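Local coordinates for aerobactin synthase IucA (Klebsiella pneumoniae subsp. pneumoniae, PDB 5JM8), which binds ATP with magnesium and probably uses it to activate a carboxylate of citrate for coupling to a hydroxylysine derivative in aerobactin biosynthesis, at residues R180-N185 with I249-E254; P225-Q230 with F279-R284. All coordinates share one frame; numbering follows the deposited sequence.

Interaction 1: R180-N185 with I249-E254; sequences RWFAVN and IKDLGE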
loop_
_atom_site.group_PDB
_atom_site.type_symbol
_atom_site.label_atom_id
_atom_site.label_comp_id
_atom_site.label_asym_id
_atom_site.label_seq_id
_atom_site.Cartn_x
_atom_site.Cartn_y
_atom_site.Cartn_z
ATOM N N ARG A 180 1.140 4.078 -27.783
ATOM C CA ARG A 180 1.299 3.378 -29.047
ATOM C C ARG A 180 2.790 3.198 -29.283
ATOM O O ARG A 180 3.587 4.035 -28.862
ATOM C CB ARG A 180 0.649 4.158 -30.188
ATOM C CG ARG A 180 0.668 3.443 -31.523
ATOM C CD ARG A 180 -0.102 4.239 -32.555
ATOM N NE ARG A 180 -0.186 3.558 -33.842
ATOM C CZ ARG A 180 -1.105 2.651 -34.152
ATOM N NH1 ARG A 180 -2.027 2.296 -33.267
ATOM N NH2 ARG A 180 -1.101 2.095 -35.354
ATOM N N TRP A 181 3.170 2.111 -29.949
ATOM C CA TRP A 181 4.582 1.764 -30.089
ATOM C C TRP A 181 4.960 1.349 -31.507
ATOM O O TRP A 181 4.256 0.562 -32.140
ATOM C CB TRP A 181 4.935 0.634 -29.122
ATOM C CG TRP A 181 4.786 1.000 -27.672
ATOM C CD1 TRP A 181 3.662 0.884 -26.907
ATOM C CD2 TRP A 181 5.802 1.532 -26.814
ATOM N NE1 TRP A 181 3.914 1.313 -25.626
ATOM C CE2 TRP A 181 5.221 1.717 -25.544
ATOM C CE3 TRP A 181 7.145 1.872 -26.997
ATOM C CZ2 TRP A 181 5.938 2.224 -24.463
ATOM C CZ3 TRP A 181 7.853 2.376 -25.924
ATOM C CH2 TRP A 181 7.250 2.547 -24.674
ATOM N N PHE A 182 6.077 1.890 -31.991
ATOM C CA PHE A 182 6.659 1.485 -33.268
ATOM C C PHE A 182 8.013 0.827 -33.056
ATOM O O PHE A 182 8.828 1.312 -32.270
ATOM C CB PHE A 182 6.846 2.683 -34.208
ATOM C CG PHE A 182 5.566 3.288 -34.717
ATOM C CD1 PHE A 182 4.333 2.706 -34.461
ATOM C CD2 PHE A 182 5.605 4.447 -35.469
ATOM C CE1 PHE A 182 3.169 3.277 -34.939
ATOM C CE2 PHE A 182 4.446 5.023 -35.948
ATOM C CZ PHE A 182 3.228 4.438 -35.685
ATOM N N ALA A 183 8.257 -0.271 -33.763
ATOM C CA ALA A 183 9.610 -0.794 -33.894
ATOM C C ALA A 183 10.258 -0.068 -35.065
ATOM O O ALA A 183 9.759 -0.130 -36.189
ATOM C CB ALA A 183 9.608 -2.293 -34.108
ATOM N N VAL A 184 11.353 0.634 -34.789
ATOM C CA VAL A 184 11.965 1.528 -35.766
ATOM C C VAL A 184 13.461 1.273 -35.914
ATOM O O VAL A 184 14.173 1.126 -34.921
ATOM C CB VAL A 184 11.754 3.004 -35.366
ATOM C CG1 VAL A 184 12.339 3.938 -36.416
ATOM C CG2 VAL A 184 10.277 3.295 -35.156
ATOM N N ASN A 185 13.932 1.227 -37.157
ATOM C CA ASN A 185 15.361 1.105 -37.417
ATOM C C ASN A 185 16.067 2.378 -36.959
ATOM O O ASN A 185 15.601 3.485 -37.225
ATOM C CB ASN A 185 15.626 0.841 -38.906
ATOM C CG ASN A 185 17.092 0.542 -39.202
ATOM O OD1 ASN A 185 17.994 1.096 -38.576
ATOM N ND2 ASN A 185 17.331 -0.333 -40.170
ATOM N N ILE A 249 9.941 0.671 -40.343
ATOM C CA ILE A 249 8.961 0.889 -39.285
ATOM C C ILE A 249 7.965 -0.262 -39.224
ATOM O O ILE A 249 7.400 -0.664 -40.244
ATOM C CB ILE A 249 8.190 2.213 -39.478
ATOM C CG1 ILE A 249 9.118 3.400 -39.204
ATOM C CG2 ILE A 249 6.969 2.271 -38.544
ATOM C CD1 ILE A 249 8.471 4.768 -39.381
ATOM N N LYS A 250 7.752 -0.779 -38.017
ATOM C CA LYS A 250 6.701 -1.755 -37.764
ATOM C C LYS A 250 5.759 -1.210 -36.698
ATOM O O LYS A 250 6.195 -0.776 -35.633
ATOM C CB LYS A 250 7.286 -3.100 -37.326
ATOM C CG LYS A 250 6.232 -4.164 -37.034
ATOM C CD LYS A 250 6.856 -5.476 -36.594
ATOM C CE LYS A 250 5.788 -6.526 -36.311
ATOM N NZ LYS A 250 6.371 -7.816 -35.850
ATOM N N ASP A 251 4.467 -1.233 -36.998
ATOM C CA ASP A 251 3.449 -0.748 -36.078
ATOM C C ASP A 251 3.040 -1.838 -35.086
ATOM O O ASP A 251 2.360 -2.797 -35.451
ATOM C CB ASP A 251 2.232 -0.263 -36.867
ATOM C CG ASP A 251 1.194 0.409 -35.994
ATOM O OD1 ASP A 251 1.369 0.449 -34.757
ATOM O OD2 ASP A 251 0.189 0.899 -36.551
ATOM N N LEU A 252 3.446 -1.674 -33.829
ATOM C CA LEU A 252 3.190 -2.680 -32.801
ATOM C C LEU A 252 1.860 -2.447 -32.091
ATOM O O LEU A 252 1.391 -3.302 -31.339
ATOM C CB LEU A 252 4.331 -2.691 -31.779
ATOM C CG LEU A 252 5.724 -2.999 -32.335
ATOM C CD1 LEU A 252 6.771 -2.943 -31.233
ATOM C CD2 LEU A 252 5.754 -4.358 -33.020
ATOM N N GLY A 253 1.253 -1.290 -32.329
ATOM C CA GLY A 253 -0.021 -0.961 -31.716
ATOM C C GLY A 253 0.130 -0.407 -30.312
ATOM O O GLY A 253 1.226 -0.017 -29.899
ATOM N N GLU A 254 -0.979 -0.372 -29.578
ATOM C CA GLU A 254 -0.975 0.098 -28.197
ATOM C C GLU A 254 -0.585 -1.019 -27.240
ATOM O O GLU A 254 -0.946 -2.178 -27.449
ATOM C CB GLU A 254 -2.347 0.646 -27.814
ATOM C CG GLU A 254 -2.804 1.813 -28.662
ATOM C CD GLU A 254 -4.194 2.286 -28.295
ATOM O OE1 GLU A 254 -4.818 1.668 -27.405
ATOM O OE2 GLU A 254 -4.663 3.275 -28.895
HETATM O O HOH W 1 -3.408 4.072 -30.830
#
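Ala183 and Lys250 form the regular centre of an antiparallel strand pair whose segment axes run at 158° and come within 4.6 Å. They are a hydrogen-bonded pair: Lys250 N to Ala183 O and Ala183 N to Lys250 O are both 2.8 Å, flanked by the non-hydrogen-bonded pairs Phe182–Asp251 and Val184–Ile249. Beyond Asp251 the register slips by a classic beta bulge, in which Leu252 and Gly253 both face Trp181; Leu252 N reaches Trp181 O at 2.9 Å, and Trp181 N reaches Gly253 O. The near-helical psi of Leu252 (-11°), the first bulge residue, is the backbone evidence for it.

On one face, Ile249 CG2 meets Phe182 CD2 at 4.0 Å, and the CE1 edge of the Phe182 ring approaches Asp251 OD1. That carboxylate oxygen also receives Gly253 N (3.0 Å), closing an Asx turn over the bulge. With CG anti to its backbone N (chi1 -175°) and its chain extended, Arg180 carries its guanidinium along the same face to Asp251. The modelled separation is implausibly short, so the detail of this salt bridge is doubtful. On the other face, Leu252 CD1 packs on Ala183 CB at 4.1 Å, while Lys250 extends away to a salt bridge with Glu216.

Strand 249-255 is outermost in its three-stranded sheet, and its chemistry changes along its length: Ile249 packs its apolar side chain against helix 238-246, whereas polar groups gather beside the bulge, which the Asx turn from Asp251 OD1 to Gly253 N spans and helps to hold.

Interaction 2: P225-Q230 with F279-R284; sequences PLHPWQ and FSLSVR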
loop_
_atom_site.group_PDB
_atom_site.type_symbol
_atom_site.label_atom_id
_atom_site.label_comp_id
_atom_site.label_asym_id
_atom_site.label_seq_id
_atom_site.Cartn_x
_atom_site.Cartn_y
_atom_site.Cartn_z
ATOM N N PRO A 225 8.184 5.213 -28.670
ATOM C CA PRO A 225 6.844 5.501 -28.145
ATOM C C PRO A 225 6.128 6.627 -28.885
ATOM O O PRO A 225 6.771 7.572 -29.341
ATOM C CB PRO A 225 7.123 5.905 -26.699
ATOM C CG PRO A 225 8.465 6.545 -26.760
ATOM C CD PRO A 225 9.237 5.798 -27.818
ATOM N N LEU A 226 4.807 6.513 -28.995
ATOM C CA LEU A 226 3.985 7.523 -29.659
ATOM C C LEU A 226 2.692 7.807 -28.904
ATOM O O LEU A 226 2.189 6.961 -28.167
ATOM C CB LEU A 226 3.637 7.082 -31.084
ATOM C CG LEU A 226 4.687 7.314 -32.173
ATOM C CD1 LEU A 226 5.629 6.137 -32.278
ATOM C CD2 LEU A 226 4.013 7.584 -33.505
ATOM N N HIS A 227 2.160 9.009 -29.107
ATOM C CA HIS A 227 0.838 9.365 -28.611
ATOM C C HIS A 227 -0.189 8.664 -29.500
ATOM O O HIS A 227 -0.090 8.747 -30.725
ATOM C CB HIS A 227 0.648 10.885 -28.629
ATOM C CG HIS A 227 -0.611 11.355 -27.967
ATOM N ND1 HIS A 227 -1.865 11.014 -28.421
ATOM C CD2 HIS A 227 -0.806 12.155 -26.891
ATOM C CE1 HIS A 227 -2.780 11.574 -27.651
ATOM N NE2 HIS A 227 -2.164 12.273 -26.714
ATOM N N PRO A 228 -1.166 7.958 -28.895
ATOM C CA PRO A 228 -2.101 7.157 -29.697
ATOM C C PRO A 228 -2.785 7.933 -30.821
ATOM O O PRO A 228 -3.063 7.361 -31.871
ATOM C CB PRO A 228 -3.132 6.690 -28.666
ATOM C CG PRO A 228 -2.394 6.669 -27.387
ATOM C CD PRO A 228 -1.440 7.825 -27.452
ATOM N N TRP A 229 -3.047 9.217 -30.601
ATOM C CA TRP A 229 -3.695 10.047 -31.611
ATOM C C TRP A 229 -2.698 10.523 -32.672
ATOM O O TRP A 229 -3.002 10.491 -33.863
ATOM C CB TRP A 229 -4.382 11.245 -30.955
ATOM C CG TRP A 229 -5.255 12.015 -31.900
ATOM C CD1 TRP A 229 -6.536 11.716 -32.260
ATOM C CD2 TRP A 229 -4.909 13.213 -32.608
ATOM N NE1 TRP A 229 -7.010 12.650 -33.149
ATOM C CE2 TRP A 229 -6.031 13.581 -33.379
ATOM C CE3 TRP A 229 -3.761 14.009 -32.664
ATOM C CZ2 TRP A 229 -6.037 14.710 -34.196
ATOM C CZ3 TRP A 229 -3.770 15.131 -33.477
ATOM C CH2 TRP A 229 -4.901 15.470 -34.231
ATOM N N GLN A 230 -1.518 10.966 -32.245
ATOM C CA GLN A 230 -0.474 11.370 -33.187
ATOM C C GLN A 230 -0.018 10.204 -34.040
ATOM O O GLN A 230 0.165 10.341 -35.248
ATOM C CB GLN A 230 0.738 11.944 -32.456
ATOM C CG GLN A 230 0.595 13.389 -32.050
ATOM C CD GLN A 230 0.577 14.335 -33.233
ATOM O OE1 GLN A 230 -0.394 15.058 -33.445
ATOM N NE2 GLN A 230 1.659 14.345 -34.003
ATOM N N PHE A 279 4.695 14.931 -25.764
ATOM C CA PHE A 279 4.632 14.701 -27.202
ATOM C C PHE A 279 4.388 15.969 -28.006
ATOM O O PHE A 279 3.746 16.910 -27.537
ATOM C CB PHE A 279 3.524 13.699 -27.536
ATOM C CG PHE A 279 3.806 12.296 -27.082
ATOM C CD1 PHE A 279 4.731 11.509 -27.747
ATOM C CD2 PHE A 279 3.127 11.758 -26.003
ATOM C CE1 PHE A 279 4.981 10.217 -27.334
ATOM C CE2 PHE A 279 3.373 10.464 -25.588
ATOM C CZ PHE A 279 4.299 9.694 -26.253
ATOM N N SER A 280 4.909 15.973 -29.229
ATOM C CA SER A 280 4.501 16.939 -30.236
ATOM C C SER A 280 3.095 16.555 -30.675
ATOM O O SER A 280 2.912 15.549 -31.359
ATOM C CB SER A 280 5.473 16.938 -31.419
ATOM O OG SER A 280 5.131 17.931 -32.368
ATOM N N LEU A 281 2.107 17.344 -30.263
ATOM C CA LEU A 281 0.701 17.003 -30.477
ATOM C C LEU A 281 0.003 18.059 -31.331
ATOM O O LEU A 281 -0.149 19.204 -30.915
ATOM C CB LEU A 281 -0.006 16.851 -29.124
ATOM C CG LEU A 281 -1.473 16.411 -29.113
ATOM C CD1 LEU A 281 -1.640 15.040 -29.737
ATOM C CD2 LEU A 281 -2.018 16.416 -27.692
ATOM N N SER A 282 -0.421 17.668 -32.529
ATOM C CA SER A 282 -1.036 18.605 -33.462
ATOM C C SER A 282 -2.460 18.970 -33.045
ATOM O O SER A 282 -3.430 18.589 -33.701
ATOM C CB SER A 282 -1.035 18.018 -34.874
ATOM O OG SER A 282 0.289 17.754 -35.309
ATOM N N VAL A 283 -2.571 19.720 -31.953
ATOM C CA VAL A 283 -3.864 20.146 -31.423
ATOM C C VAL A 283 -3.770 21.585 -30.917
ATOM O O VAL A 283 -2.747 21.988 -30.363
ATOM C CB VAL A 283 -4.336 19.221 -30.278
ATOM C CG1 VAL A 283 -5.701 19.651 -29.759
ATOM C CG2 VAL A 283 -4.395 17.783 -30.750
ATOM N N ARG A 284 -4.840 22.351 -31.112
ATOM C CA ARG A 284 -4.871 23.747 -30.692
ATOM C C ARG A 284 -5.445 23.888 -29.288
ATOM O O ARG A 284 -6.618 23.597 -29.056
ATOM C CB ARG A 284 -5.693 24.582 -31.673
#
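His227 and Phe279 meet where strand 221-226 gives way to helix 228-235. His227 CB sits over the Phe279 ring, 3.9 Å from its centroid, in a CH-pi contact, and the imidazole turns an edge toward the same ring in an offset edge-to-face pair with planes at 84°. The peptide joining Leu226 to His227 also rests on Phe279, His227 N standing over one face near the rim.

Apolar contacts centre on Leu281 CD1. This methyl lies directly over the centre of the His227 ring, 4.0 Å from its centroid, and it also touches Trp229 CE3 and Gln230 CG, the latter at 3.6 Å. Farther along, Trp229 CZ3 meets Val283 CG2 at 3.9 Å; the indole nitrogen bonds outside the contact, to Glu165.

Among the polar contacts, the backbone N of Ser282 donates to Gln230 OE1 at 2.8 Å. The bond is nearly straight at the hydrogen (170°), yet the donor arrives well above the carbonyl plane. A bend at chi2 (-68°) folds the Gln230 chain to present that oxygen, which takes a second, weak bond from Ser282 OG. Ser282 itself is the centre of an inverse gamma turn.

His227 is also the N-cap of helix 228-235. Its ND1 accepts Trp229 N at 3.1 Å, almost in the imidazole plane, which helps set the ring's rotation beneath Leu281. A strand-to-helix junction with a side-chain cap thus packs on strand 275-284, with the side chain of Leu281 about 9 Å from the bound ATP.

Interactions 1 and 2 meet at one three-stranded sheet: strand 177-185 is its middle member, pairing with 249-255 in interaction 1 and with 221-226, which runs into interaction 2. Arg180 O probably accepts a hydrogen bond from Leu226 N, while Phe182 packs on Leu226 and Trp181 on Pro225. The centre of interaction 1 lies about 31 Å from the centre of the chain; this contact is partly buried, and combines backbone pairing with charged groups. Interaction 2, its centre about 18 Å from that of the chain, is largely buried and joins this sheet's edge and helix 228-235 to a different sheet, relying on aromatic faces, methyl groups and a side-chain amide instead of paired strands.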